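Local coordinates for conserved hypothetical protein (Bacteroides thetaiotaomicron, PDB 2HQY) that is of unknown function but binds coenzyme A and resembles the C-terminal domain of phosphatidylglycerol lysyltransferases, so it may be an acyl- or aminoacyl-transferase, at residues 7-12 and 201-206; 94-99 and 291-296; 124-129 and 261-266; 166-171 and 218-223. One frame throughout, in Å; residues are numbered along the deposited sequence. Where two conformers were deposited one is given.

Contact 1 (7-12 and 201-206); sequences ITLADR and FEALGL
L9 meets the short, weakly bonded helix at about 201-204 with both methyl groups. CD1 rests on CB of A203, while CD2 presses against CD2 of L204 at 3.3 Å, tighter than ordinary van der Waals packing. Beside this apolar patch a water bonds to the carbonyl O of L9 and that of A203, 2.7 Å from each. OD2 of D11 accepts both the backbone N of T8 (2.9 Å) and OG1 of T8, which fixes the turn leading into helix 12-19. The R12 chain runs extended from CG to NE, with chi1 at -176°, and carries the guanidinium out to A203, where NH1 donates to O of A203 over 3.1 Å. That bond is bent to 147° and arrives from above the carbonyl plane. O of L204, 3.7 Å from CD of R12, is buried here without a partner in the model. CA of G205 lies 3.4 Å above one guanidinium face, toward its rim. G205 has positive phi in a Schellman motif; a CB here would press on O of L204 and, with R12 as it stands, probably collide with its CZ. The contact lies at the surface, away from the coenzyme A site, and joins the loop after strand 5-6 to segment 201-206. Y196 of helix 185-199 touches L9 and L204, F31 and S32 of helix 31-36 touch R12 and L204, and L9 packs on Q44 of the second subunit.

Contact 2 (94-99 and 291-296); sequences LGVCSN and YMACLK
V96 and Y291 form an antiparallel hydrogen-bonded pair between strands 92-96 and 286-295; the short segments run at 106° and approach to 5.1 Å, and the pairing carries on through M93 and A293. Two backbone bonds hold the pair: N of Y291 donates to O of V96 over 2.7 Å, and N of V96 to O of Y291 over a longer 3.3 Å. The same carbonyl of Y291 also receives a bond from a water that takes the N-H of G95, 2.6 Å from that nitrogen. The apolar contacts are looser. V96 sets CB beside CB of Y291, and its CG2, beside the backbone N, reaches CB of A293 at 4.1 Å. L94 and M292 lie side by side and point the same way, CD2 of the leucine touching CB, CG and SD of the methionine. Farther along, a disulfide between C92 and C294 ties the same two strands covalently, while R101 of helix 98-107 packs on both V96 and Y291. The Y291 ring turns its edge to the bridge, with CD2 3.2 Å from O of V96, which lies in the ring plane.

Contact 3 (124-129 and 261-266); sequences IYLRSD and YIYINR
The Y263 ring turns an edge toward O of Y125; I262 CG2 lies over the centre of one face, and CE1 of Y263 runs beside CD2 of L126 at 3.9 Å. The Y125 ring has O of I264 at its edge, and its CE2 meets CD of R266 at 3.7 Å. This ring and the R266 guanidinium are turned 66° apart, and a water joins NE of R266 to OH of Y125. E236 forms a salt bridge with R266, and O of K279 bonds OH of Y125. N of Y125 donates to O of I264 and N of I264 to O of Y125 (2.7 Å), an antiparallel pairing that N of R127 extends by donating to O of I262. CG2 of I124, anti to the backbone N (chi1 -61° for CG1), packs on CB of Y263, and CD1 of I124 on ND2 of N265, which O of R25 and OD2 of D122 hold while OD1 accepts from N of E267. An alanine in place of I124 would probably open a gap beside Y263 and uncover the N265 amide. The R266 side chain lies about 6 Å from that of Y246, which binds coenzyme A. Strand 122-126 lies between strands 263-265 and 286-295, and 263-265 pairs in parallel with 230-238.

Contact 4 (166-171 and 218-223); sequences QECLDL and VAFTFG
C168 is laid over the face of the F220 ring, its CB 3.9 Å from the ring centroid and only 9° off the normal, a CH-pi contact. SG leans farther out, 4.3 Å from the centroid in an oblique sulfur-aromatic contact, and touches CB of F220 as well. The ring can stand up against the helix because CG of F220 sits between the backbone N and the carbonyl carbon (chi1 72°). Its CE2 then comes 3.3 Å from O of C168. L171 meets the ring at its edge, in the conformer described, with CD2 3.6 Å from CD2 of F220 and close to CA of A219. Segments 166-171 and 218-223 cross at 112°, their axes 8.7 Å apart; they belong to helix 165-179 and strand 216-227, in helix-on-sheet packing consistent with a GNAT-type acetyltransferase fold. V218 and A219 both face L211 of the neighbouring strand 207-213, a classic beta bulge. Replacing F220 by an alanine would probably leave C168 and L171 without the ring they pack on, and open a gap between helix and strand. L198 of helix 185-199 packs on C168, and the L171 side chain lies about 9 Å from the bound coenzyme A, which W175 of the same helix as L171 binds.

Contact 4 is fully buried, contacts 2 and 3 partly so, and contact 1 lies at the surface, reaching the second subunit. Chemistry follows place: contact 4 relies on apolar and sulfur-aromatic packing, contacts 2 and 3 on strand-to-strand backbone bonds, and contact 1 on an arginine and a bridging water beside a small leucine patch. Contacts 2 and 3 are linked through strand 286-295, which pairs with both 92-96 and 122-126, although their centres are 24 Å apart. Contacts 1 and 4 touch directly, F201 and L206 packing on F222 and G223. Contacts 3 and 4 come nearest to the coenzyme A site, through R266 and L171 respectively.

Contact 1 (7-12 and 201-206)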
loop_
_atom_site.group_PDB
_atom_site.type_symbol
_atom_site.label_atom_id
_atom_site.label_comp_id
_atom_site.label_asym_id
_atom_site.label_seq_id
_atom_site.Cartn_x
_atom_site.Cartn_y
_atom_site.Cartn_z
ATOM N N ILE A 7 0.199 -3.426 -9.018
ATOM C CA ILE A 7 -1.051 -4.135 -9.223
ATOM C C ILE A 7 -2.239 -3.255 -8.776
ATOM O O ILE A 7 -2.146 -2.529 -7.788
ATOM C CB ILE A 7 -1.055 -5.490 -8.486
ATOM C CG1 ILE A 7 -2.213 -6.351 -9.045
ATOM C CG2 ILE A 7 -1.058 -5.268 -6.947
ATOM C CD1 ILE A 7 -2.318 -7.778 -8.533
ATOM N N THR A 8 -3.333 -3.308 -9.532
ATOM C CA THR A 8 -4.561 -2.575 -9.177
ATOM C C THR A 8 -5.813 -3.384 -9.489
ATOM O O THR A 8 -5.768 -4.330 -10.275
ATOM C CB THR A 8 -4.676 -1.206 -9.917
ATOM O OG1 THR A 8 -4.925 -1.409 -11.317
ATOM C CG2 THR A 8 -3.453 -0.399 -9.770
ATOM N N LEU A 9 -6.945 -2.959 -8.912
ATOM C CA LEU A 9 -8.271 -3.501 -9.281
ATOM C C LEU A 9 -8.507 -3.664 -10.780
ATOM O O LEU A 9 -9.134 -4.634 -11.211
ATOM C CB LEU A 9 -9.368 -2.565 -8.791
ATOM C CG LEU A 9 -9.395 -2.287 -7.306
ATOM C CD1 LEU A 9 -10.516 -1.258 -6.949
ATOM C CD2 LEU A 9 -9.632 -3.622 -6.590
ATOM N N ALA A 10 -8.024 -2.702 -11.560
ATOM C CA ALA A 10 -8.275 -2.664 -13.002
ATOM C C ALA A 10 -7.591 -3.802 -13.748
ATOM O O ALA A 10 -7.899 -4.079 -14.904
ATOM C CB ALA A 10 -7.852 -1.299 -13.573
ATOM N N ASP A 11 -6.662 -4.477 -13.079
ATOM C CA ASP A 11 -5.847 -5.512 -13.715
ATOM C C ASP A 11 -6.436 -6.909 -13.576
ATOM O O ASP A 11 -5.779 -7.896 -13.917
ATOM C CB ASP A 11 -4.423 -5.488 -13.143
ATOM C CG ASP A 11 -3.738 -4.166 -13.389
ATOM O OD1 ASP A 11 -3.723 -3.688 -14.552
ATOM O OD2 ASP A 11 -3.231 -3.599 -12.414
ATOM N N ARG A 12 -7.658 -6.987 -13.067
ATOM C CA ARG A 12 -8.320 -8.263 -12.838
ATOM C C ARG A 12 -8.317 -9.167 -14.079
ATOM O O ARG A 12 -7.872 -10.315 -14.000
ATOM C CB ARG A 12 -9.746 -8.024 -12.365
ATOM C CG ARG A 12 -10.446 -9.300 -12.023
ATOM C CD ARG A 12 -11.763 -8.948 -11.371
ATOM N NE ARG A 12 -12.781 -9.955 -11.553
ATOM C CZ ARG A 12 -14.064 -9.766 -11.263
ATOM N NH1 ARG A 12 -14.470 -8.582 -10.793
ATOM N NH2 ARG A 12 -14.941 -10.763 -11.451
ATOM N N PHE A 201 -14.965 -4.867 -2.739
ATOM C CA PHE A 201 -15.431 -6.249 -2.818
ATOM C C PHE A 201 -15.858 -6.670 -4.236
ATOM O O PHE A 201 -15.417 -7.703 -4.747
ATOM C CB PHE A 201 -16.632 -6.401 -1.864
ATOM C CG PHE A 201 -16.917 -7.815 -1.467
ATOM C CD1 PHE A 201 -16.155 -8.437 -0.459
ATOM C CD2 PHE A 201 -17.974 -8.521 -2.054
ATOM C CE1 PHE A 201 -16.443 -9.753 -0.011
ATOM C CE2 PHE A 201 -18.273 -9.860 -1.632
ATOM C CZ PHE A 201 -17.503 -10.481 -0.614
ATOM N N GLU A 202 -16.706 -5.864 -4.858
ATOM C CA GLU A 202 -17.233 -6.210 -6.175
ATOM C C GLU A 202 -16.183 -6.105 -7.261
ATOM O O GLU A 202 -16.097 -6.984 -8.136
ATOM C CB GLU A 202 -18.456 -5.359 -6.502
ATOM C CG GLU A 202 -19.619 -5.831 -5.651
ATOM C CD GLU A 202 -20.970 -5.320 -6.118
ATOM O OE1 GLU A 202 -21.060 -4.160 -6.603
ATOM O OE2 GLU A 202 -21.951 -6.087 -5.975
ATOM N N ALA A 203 -15.364 -5.054 -7.211
ATOM C CA ALA A 203 -14.309 -4.876 -8.214
ATOM C C ALA A 203 -13.337 -6.060 -8.217
ATOM O O ALA A 203 -12.849 -6.452 -9.265
ATOM C CB ALA A 203 -13.540 -3.588 -7.978
ATOM N N LEU A 204 -13.025 -6.567 -7.031
ATOM C CA LEU A 204 -12.088 -7.697 -6.893
ATOM C C LEU A 204 -12.649 -9.027 -7.407
ATOM O O LEU A 204 -11.868 -9.907 -7.790
ATOM C CB LEU A 204 -11.652 -7.851 -5.455
ATOM C CG LEU A 204 -10.767 -6.733 -4.926
ATOM C CD1 LEU A 204 -10.689 -6.878 -3.383
ATOM C CD2 LEU A 204 -9.340 -6.794 -5.587
ATOM N N GLY A 205 -13.978 -9.171 -7.413
ATOM C CA GLY A 205 -14.603 -10.441 -7.810
ATOM C C GLY A 205 -14.875 -11.392 -6.651
ATOM O O GLY A 205 -15.062 -12.613 -6.854
ATOM N N LEU A 206 -14.948 -10.844 -5.435
ATOM C CA LEU A 206 -15.117 -11.691 -4.254
ATOM C C LEU A 206 -16.569 -12.106 -4.064
ATOM O O LEU A 206 -17.497 -11.391 -4.531
ATOM C CB LEU A 206 -14.660 -10.946 -3.014
ATOM C CG LEU A 206 -13.163 -10.708 -2.836
ATOM C CD1 LEU A 206 -12.968 -9.646 -1.742
ATOM C CD2 LEU A 206 -12.534 -12.024 -2.409
HETATM O O HOH W 1 -11.805 -4.932 -11.298
#

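Contact 2 (94-99 and 291-296)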
loop_
_atom_site.group_PDB
_atom_site.type_symbol
_atom_site.label_atom_id
_atom_site.label_comp_id
_atom_site.label_asym_id
_atom_site.label_seq_id
_atom_site.Cartn_x
_atom_site.Cartn_y
_atom_site.Cartn_z
ATOM N N LEU A 94 9.501 -17.023 -4.735
ATOM C CA LEU A 94 8.551 -17.570 -3.758
ATOM C C LEU A 94 7.473 -18.417 -4.440
ATOM O O LEU A 94 7.326 -18.386 -5.682
ATOM C CB LEU A 94 7.895 -16.443 -2.982
ATOM C CG LEU A 94 8.777 -15.555 -2.122
ATOM C CD1 LEU A 94 7.915 -14.505 -1.437
ATOM C CD2 LEU A 94 9.567 -16.345 -1.087
ATOM N N GLY A 95 6.757 -19.213 -3.630
ATOM C CA GLY A 95 5.593 -20.002 -4.091
ATOM C C GLY A 95 5.945 -21.112 -5.051
ATOM O O GLY A 95 5.112 -21.565 -5.860
ATOM N N VAL A 96 7.190 -21.563 -4.968
ATOM C CA VAL A 96 7.645 -22.655 -5.787
ATOM C C VAL A 96 7.074 -23.908 -5.137
ATOM O O VAL A 96 7.496 -24.316 -4.045
ATOM C CB VAL A 96 9.176 -22.684 -5.855
ATOM C CG1 VAL A 96 9.675 -23.835 -6.725
ATOM C CG2 VAL A 96 9.685 -21.336 -6.361
ATOM N N CYS A 97 6.070 -24.499 -5.774
ATOM C CA CYS A 97 5.500 -25.734 -5.241
ATOM C C CYS A 97 6.407 -26.893 -5.632
ATOM O O CYS A 97 7.327 -26.723 -6.442
ATOM C CB CYS A 97 4.064 -25.948 -5.726
ATOM S SG CYS A 97 3.887 -26.020 -7.506
ATOM N N SER A 98 6.151 -28.056 -5.042
ATOM C CA SER A 98 6.972 -29.245 -5.224
ATOM C C SER A 98 7.149 -29.564 -6.717
ATOM O O SER A 98 8.265 -29.834 -7.173
ATOM C CB SER A 98 6.337 -30.419 -4.484
ATOM O OG SER A 98 7.223 -30.933 -3.507
ATOM N N ASN A 99 6.047 -29.493 -7.467
ATOM C CA ASN A 99 6.079 -29.677 -8.919
ATOM C C ASN A 99 6.872 -28.599 -9.654
ATOM O O ASN A 99 7.640 -28.920 -10.560
ATOM C CB ASN A 99 4.674 -29.758 -9.502
ATOM C CG ASN A 99 4.678 -30.225 -10.949
ATOM O OD1 ASN A 99 5.116 -31.339 -11.251
ATOM N ND2 ASN A 99 4.200 -29.373 -11.851
ATOM N N TYR A 291 8.110 -23.413 -1.554
ATOM C CA TYR A 291 9.553 -23.235 -1.433
ATOM C C TYR A 291 9.996 -21.837 -1.769
ATOM O O TYR A 291 9.372 -21.138 -2.566
ATOM C CB TYR A 291 10.327 -24.258 -2.284
ATOM C CG TYR A 291 10.159 -25.659 -1.779
ATOM C CD1 TYR A 291 11.128 -26.245 -0.961
ATOM C CD2 TYR A 291 9.024 -26.396 -2.098
ATOM C CE1 TYR A 291 10.960 -27.532 -0.480
ATOM C CE2 TYR A 291 8.843 -27.666 -1.623
ATOM C CZ TYR A 291 9.807 -28.231 -0.813
ATOM O OH TYR A 291 9.615 -29.501 -0.357
ATOM N N MET A 292 11.085 -21.426 -1.139
ATOM C CA MET A 292 11.813 -20.277 -1.630
ATOM C C MET A 292 13.021 -20.827 -2.385
ATOM O O MET A 292 13.746 -21.697 -1.878
ATOM C CB MET A 292 12.211 -19.328 -0.500
ATOM C CG MET A 292 13.093 -18.140 -0.980
ATOM S SD MET A 292 13.275 -16.796 0.217
ATOM C CE MET A 292 14.650 -17.393 1.168
ATOM N N ALA A 293 13.201 -20.344 -3.609
ATOM C CA ALA A 293 14.313 -20.742 -4.466
ATOM C C ALA A 293 15.195 -19.513 -4.641
ATOM O O ALA A 293 14.778 -18.516 -5.256
ATOM C CB ALA A 293 13.796 -21.233 -5.812
ATOM N N CYS A 294 16.386 -19.579 -4.087
ATOM C CA CYS A 294 17.359 -18.521 -4.203
ATOM C C CYS A 294 18.570 -18.946 -5.048
ATOM O O CYS A 294 19.083 -20.016 -4.891
ATOM C CB CYS A 294 17.809 -18.043 -2.843
ATOM S SG CYS A 294 16.571 -17.188 -1.901
ATOM N N LEU A 295 18.974 -18.077 -5.949
ATOM C CA LEU A 295 20.062 -18.369 -6.848
ATOM C C LEU A 295 21.286 -18.535 -5.990
ATOM O O LEU A 295 21.529 -17.732 -5.150
ATOM C CB LEU A 295 20.253 -17.199 -7.785
ATOM C CG LEU A 295 20.878 -17.414 -9.124
ATOM C CD1 LEU A 295 20.275 -18.536 -9.830
ATOM C CD2 LEU A 295 20.859 -16.190 -9.927
ATOM N N LYS A 296 22.027 -19.613 -6.189
ATOM C CA LYS A 296 23.310 -19.834 -5.529
ATOM C C LYS A 296 24.361 -18.957 -6.173
ATOM O O LYS A 296 24.538 -19.033 -7.345
ATOM C CB LYS A 296 23.721 -21.283 -5.731
ATOM C CG LYS A 296 23.037 -22.211 -4.837
ATOM C CD LYS A 296 23.922 -23.349 -4.434
ATOM C CE LYS A 296 24.120 -24.306 -5.556
ATOM N NZ LYS A 296 23.730 -25.632 -5.150
HETATM O O HOH W 2 7.291 -19.419 -1.092
#

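Contact 3 (124-129 and 261-266)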
loop_
_atom_site.group_PDB
_atom_site.type_symbol
_atom_site.label_atom_id
_atom_site.label_comp_id
_atom_site.label_asym_id
_atom_site.label_seq_id
_atom_site.Cartn_x
_atom_site.Cartn_y
_atom_site.Cartn_z
ATOM N N ILE A 124 -5.421 -27.467 1.630
ATOM C CA ILE A 124 -6.336 -27.702 0.506
ATOM C C ILE A 124 -7.304 -28.860 0.843
ATOM O O ILE A 124 -6.894 -29.917 1.327
ATOM C CB ILE A 124 -5.541 -27.933 -0.817
ATOM C CG1 ILE A 124 -4.714 -26.657 -1.113
ATOM C CG2 ILE A 124 -6.488 -28.337 -1.983
ATOM C CD1 ILE A 124 -4.272 -26.467 -2.542
ATOM N N TYR A 125 -8.586 -28.604 0.637
ATOM C CA TYR A 125 -9.672 -29.521 0.978
ATOM C C TYR A 125 -10.531 -29.783 -0.257
ATOM O O TYR A 125 -10.521 -28.989 -1.200
ATOM C CB TYR A 125 -10.557 -28.855 2.033
ATOM C CG TYR A 125 -9.826 -28.414 3.284
ATOM C CD1 TYR A 125 -9.697 -29.268 4.389
ATOM C CD2 TYR A 125 -9.279 -27.134 3.361
ATOM C CE1 TYR A 125 -9.026 -28.844 5.541
ATOM C CE2 TYR A 125 -8.606 -26.705 4.479
ATOM C CZ TYR A 125 -8.492 -27.540 5.559
ATOM O OH TYR A 125 -7.843 -27.044 6.645
ATOM N N LEU A 126 -11.258 -30.895 -0.259
ATOM C CA LEU A 126 -12.281 -31.140 -1.281
ATOM C C LEU A 126 -13.499 -30.305 -0.936
ATOM O O LEU A 126 -13.979 -30.343 0.196
ATOM C CB LEU A 126 -12.697 -32.604 -1.309
ATOM C CG LEU A 126 -11.620 -33.610 -1.760
ATOM C CD1 LEU A 126 -12.061 -35.069 -1.587
ATOM C CD2 LEU A 126 -11.182 -33.314 -3.205
ATOM N N ARG A 127 -14.015 -29.563 -1.908
ATOM C CA ARG A 127 -15.283 -28.844 -1.712
ATOM C C ARG A 127 -16.390 -29.809 -1.294
ATOM O O ARG A 127 -17.207 -29.483 -0.438
ATOM C CB ARG A 127 -15.675 -28.093 -2.989
ATOM C CG ARG A 127 -16.848 -27.108 -2.827
ATOM C CD ARG A 127 -17.672 -27.000 -4.114
ATOM N NE ARG A 127 -18.659 -28.058 -4.104
ATOM C CZ ARG A 127 -19.912 -27.924 -3.674
ATOM N NH1 ARG A 127 -20.386 -26.754 -3.251
ATOM N NH2 ARG A 127 -20.701 -28.974 -3.700
ATOM N N SER A 128 -16.410 -30.991 -1.908
ATOM C CA SER A 128 -17.340 -32.056 -1.545
ATOM C C SER A 128 -17.308 -32.438 -0.050
ATOM O O SER A 128 -18.378 -32.636 0.545
ATOM C CB SER A 128 -17.193 -33.279 -2.479
ATOM O OG SER A 128 -15.903 -33.856 -2.429
ATOM N N ASP A 129 -16.122 -32.483 0.566
ATOM C CA ASP A 129 -16.010 -32.764 2.001
ATOM C C ASP A 129 -16.589 -31.629 2.850
ATOM O O ASP A 129 -17.413 -31.854 3.736
ATOM C CB ASP A 129 -14.550 -32.973 2.391
ATOM C CG ASP A 129 -13.999 -34.328 1.948
ATOM O OD1 ASP A 129 -14.789 -35.277 1.711
ATOM O OD2 ASP A 129 -12.755 -34.430 1.843
ATOM N N TYR A 261 -15.265 -25.771 -8.732
ATOM C CA TYR A 261 -14.133 -25.653 -7.796
ATOM C C TYR A 261 -14.089 -26.884 -6.914
ATOM O O TYR A 261 -14.689 -26.913 -5.837
ATOM C CB TYR A 261 -14.233 -24.336 -6.984
ATOM C CG TYR A 261 -14.348 -23.173 -7.928
ATOM C CD1 TYR A 261 -13.267 -22.813 -8.750
ATOM C CD2 TYR A 261 -15.537 -22.461 -8.042
ATOM C CE1 TYR A 261 -13.368 -21.773 -9.653
ATOM C CE2 TYR A 261 -15.649 -21.383 -8.941
ATOM C CZ TYR A 261 -14.566 -21.068 -9.740
ATOM O OH TYR A 261 -14.680 -20.059 -10.639
ATOM N N ILE A 262 -13.393 -27.905 -7.409
ATOM C CA ILE A 262 -13.192 -29.184 -6.735
ATOM C C ILE A 262 -12.466 -29.011 -5.407
ATOM O O ILE A 262 -12.737 -29.748 -4.451
ATOM C CB ILE A 262 -12.398 -30.162 -7.684
ATOM C CG1 ILE A 262 -13.334 -30.693 -8.774
ATOM C CG2 ILE A 262 -11.868 -31.374 -6.959
ATOM C CD1 ILE A 262 -13.437 -29.838 -9.976
ATOM N N TYR A 263 -11.548 -28.037 -5.361
ATOM C CA TYR A 263 -10.679 -27.828 -4.210
ATOM C C TYR A 263 -10.996 -26.514 -3.531
ATOM O O TYR A 263 -11.346 -25.533 -4.190
ATOM C CB TYR A 263 -9.213 -27.818 -4.633
ATOM C CG TYR A 263 -8.829 -29.095 -5.310
ATOM C CD1 TYR A 263 -8.712 -30.263 -4.577
ATOM C CD2 TYR A 263 -8.628 -29.139 -6.681
ATOM C CE1 TYR A 263 -8.389 -31.473 -5.199
ATOM C CE2 TYR A 263 -8.298 -30.343 -7.317
ATOM C CZ TYR A 263 -8.178 -31.493 -6.558
ATOM O OH TYR A 263 -7.844 -32.686 -7.157
ATOM N N ILE A 264 -10.857 -26.505 -2.209
ATOM C CA ILE A 264 -11.012 -25.253 -1.451
ATOM C C ILE A 264 -9.683 -25.022 -0.732
ATOM O O ILE A 264 -9.215 -25.887 0.003
ATOM C CB ILE A 264 -12.162 -25.295 -0.417
ATOM C CG1 ILE A 264 -13.531 -25.492 -1.084
ATOM C CG2 ILE A 264 -12.152 -23.965 0.395
ATOM C CD1 ILE A 264 -14.684 -25.660 -0.064
ATOM N N ASN A 265 -9.049 -23.882 -0.992
ATOM C CA ASN A 265 -7.795 -23.529 -0.338
ATOM C C ASN A 265 -8.114 -22.552 0.819
ATOM O O ASN A 265 -8.567 -21.408 0.588
ATOM C CB ASN A 265 -6.840 -22.894 -1.369
ATOM C CG ASN A 265 -5.460 -22.552 -0.788
ATOM O OD1 ASN A 265 -5.323 -22.234 0.399
ATOM N ND2 ASN A 265 -4.431 -22.598 -1.642
ATOM N N ARG A 266 -7.902 -23.002 2.053
ATOM C CA ARG A 266 -8.162 -22.158 3.249
ATOM C C ARG A 266 -6.881 -21.585 3.864
ATOM O O ARG A 266 -6.855 -21.202 5.037
ATOM C CB ARG A 266 -9.006 -22.924 4.289
ATOM C CG ARG A 266 -10.379 -23.327 3.732
ATOM C CD ARG A 266 -11.228 -24.169 4.684
ATOM N NE ARG A 266 -11.392 -23.501 5.970
ATOM C CZ ARG A 266 -12.295 -22.576 6.262
ATOM N NH1 ARG A 266 -13.202 -22.175 5.374
ATOM N NH2 ARG A 266 -12.276 -22.058 7.483
HETATM O O HOH W 3 -9.607 -25.049 7.541
HETATM O O HOH W 4 -14.824 -31.458 -4.419
#

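Contact 4 (166-171 and 218-223)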
loop_
_atom_site.group_PDB
_atom_site.type_symbol
_atom_site.label_atom_id
_atom_site.label_comp_id
_atom_site.label_asym_id
_atom_site.label_seq_id
_atom_site.Cartn_x
_atom_site.Cartn_y
_atom_site.Cartn_z
ATOM N N GLN A 166 -20.962 -2.995 5.575
ATOM C CA GLN A 166 -20.748 -2.302 6.851
ATOM C C GLN A 166 -20.821 -3.240 8.082
ATOM O O GLN A 166 -20.029 -3.085 9.053
ATOM C CB GLN A 166 -21.662 -1.078 7.010
ATOM C CG GLN A 166 -21.291 -0.216 8.217
ATOM C CD GLN A 166 -19.873 0.340 8.103
ATOM O OE1 GLN A 166 -19.534 0.955 7.102
ATOM N NE2 GLN A 166 -19.050 0.136 9.143
ATOM N N GLU A 167 -21.755 -4.189 8.088
ATOM C CA GLU A 167 -21.807 -5.048 9.283
ATOM C C GLU A 167 -20.573 -5.957 9.377
ATOM O O GLU A 167 -20.108 -6.284 10.486
ATOM C CB GLU A 167 -23.123 -5.817 9.415
ATOM C CG GLU A 167 -23.466 -6.720 8.294
ATOM C CD GLU A 167 -24.748 -7.500 8.581
ATOM O OE1 GLU A 167 -25.341 -7.348 9.663
ATOM O OE2 GLU A 167 -25.170 -8.257 7.711
ATOM N N CYS A 168 -20.019 -6.342 8.231
ATOM C CA CYS A 168 -18.755 -7.112 8.231
ATOM C C CYS A 168 -17.635 -6.232 8.811
ATOM O O CYS A 168 -16.831 -6.671 9.627
ATOM C CB CYS A 168 -18.378 -7.552 6.815
ATOM S SG CYS A 168 -19.578 -8.753 6.142
ATOM N N LEU A 169 -17.586 -4.975 8.376
ATOM C CA LEU A 169 -16.553 -4.060 8.899
ATOM C C LEU A 169 -16.735 -3.869 10.413
ATOM O O LEU A 169 -15.744 -3.776 11.159
ATOM C CB LEU A 169 -16.617 -2.707 8.173
ATOM C CG LEU A 169 -16.125 -2.755 6.718
ATOM C CD1 LEU A 169 -16.557 -1.495 5.910
ATOM C CD2 LEU A 169 -14.597 -2.949 6.638
ATOM N N ASP A 170 -17.991 -3.820 10.849
ATOM C CA ASP A 170 -18.325 -3.645 12.286
ATOM C C ASP A 170 -17.850 -4.855 13.088
ATOM O O ASP A 170 -17.234 -4.667 14.146
ATOM C CB ASP A 170 -19.838 -3.416 12.472
ATOM C CG ASP A 170 -20.299 -2.032 11.986
ATOM O OD1 ASP A 170 -19.468 -1.162 11.678
ATOM O OD2 ASP A 170 -21.520 -1.814 11.921
ATOM N N LEU A 171 -18.076 -6.080 12.569
ATOM C CA LEU A 171 -17.616 -7.291 13.253
ATOM C C LEU A 171 -16.089 -7.302 13.321
ATOM O O LEU A 171 -15.500 -7.628 14.371
ATOM C CB LEU A 171 -18.132 -8.555 12.569
ATOM C CG LEU A 171 -17.756 -9.840 13.313
ATOM C CD1 LEU A 171 -18.437 -9.859 14.667
ATOM C CD2 LEU A 171 -18.125 -11.051 12.481
ATOM N N VAL A 218 -22.778 -12.409 13.531
ATOM C CA VAL A 218 -21.861 -13.154 14.390
ATOM C C VAL A 218 -20.688 -13.811 13.643
ATOM O O VAL A 218 -19.802 -14.370 14.266
ATOM C CB VAL A 218 -22.584 -14.250 15.251
ATOM C CG1 VAL A 218 -23.585 -13.614 16.217
ATOM C CG2 VAL A 218 -23.208 -15.359 14.372
ATOM N N ALA A 219 -20.702 -13.781 12.312
ATOM C CA ALA A 219 -19.568 -14.300 11.529
ATOM C C ALA A 219 -19.657 -13.777 10.108
ATOM O O ALA A 219 -20.757 -13.461 9.650
ATOM C CB ALA A 219 -19.567 -15.832 11.508
ATOM N N PHE A 220 -18.509 -13.668 9.428
ATOM C CA PHE A 220 -18.519 -13.488 7.964
ATOM C C PHE A 220 -17.295 -14.164 7.357
ATOM O O PHE A 220 -16.314 -14.482 8.070
ATOM C CB PHE A 220 -18.617 -12.000 7.566
ATOM C CG PHE A 220 -17.350 -11.220 7.819
ATOM C CD1 PHE A 220 -16.372 -11.118 6.818
ATOM C CD2 PHE A 220 -17.144 -10.595 9.061
ATOM C CE1 PHE A 220 -15.171 -10.415 7.047
ATOM C CE2 PHE A 220 -15.955 -9.871 9.293
ATOM C CZ PHE A 220 -14.965 -9.800 8.271
ATOM N N THR A 221 -17.347 -14.375 6.051
ATOM C CA THR A 221 -16.268 -15.063 5.326
ATOM C C THR A 221 -16.327 -14.608 3.901
ATOM O O THR A 221 -17.417 -14.256 3.426
ATOM C CB THR A 221 -16.419 -16.625 5.442
ATOM O OG1 THR A 221 -15.275 -17.276 4.887
ATOM C CG2 THR A 221 -17.692 -17.146 4.764
ATOM N N PHE A 222 -15.181 -14.587 3.213
ATOM C CA PHE A 222 -15.181 -14.295 1.792
ATOM C C PHE A 222 -13.975 -14.933 1.108
ATOM O O PHE A 222 -12.994 -15.375 1.780
ATOM C CB PHE A 222 -15.282 -12.777 1.508
ATOM C CG PHE A 222 -14.146 -11.938 2.039
ATOM C CD1 PHE A 222 -12.875 -11.981 1.426
ATOM C CD2 PHE A 222 -14.385 -10.999 3.045
ATOM C CE1 PHE A 222 -11.839 -11.132 1.872
ATOM C CE2 PHE A 222 -13.361 -10.160 3.506
ATOM C CZ PHE A 222 -12.092 -10.214 2.903
ATOM N N GLY A 223 -14.070 -15.021 -0.214
ATOM C CA GLY A 223 -13.006 -15.581 -1.027
ATOM C C GLY A 223 -13.358 -15.467 -2.483
ATOM O O GLY A 223 -14.350 -14.835 -2.854
#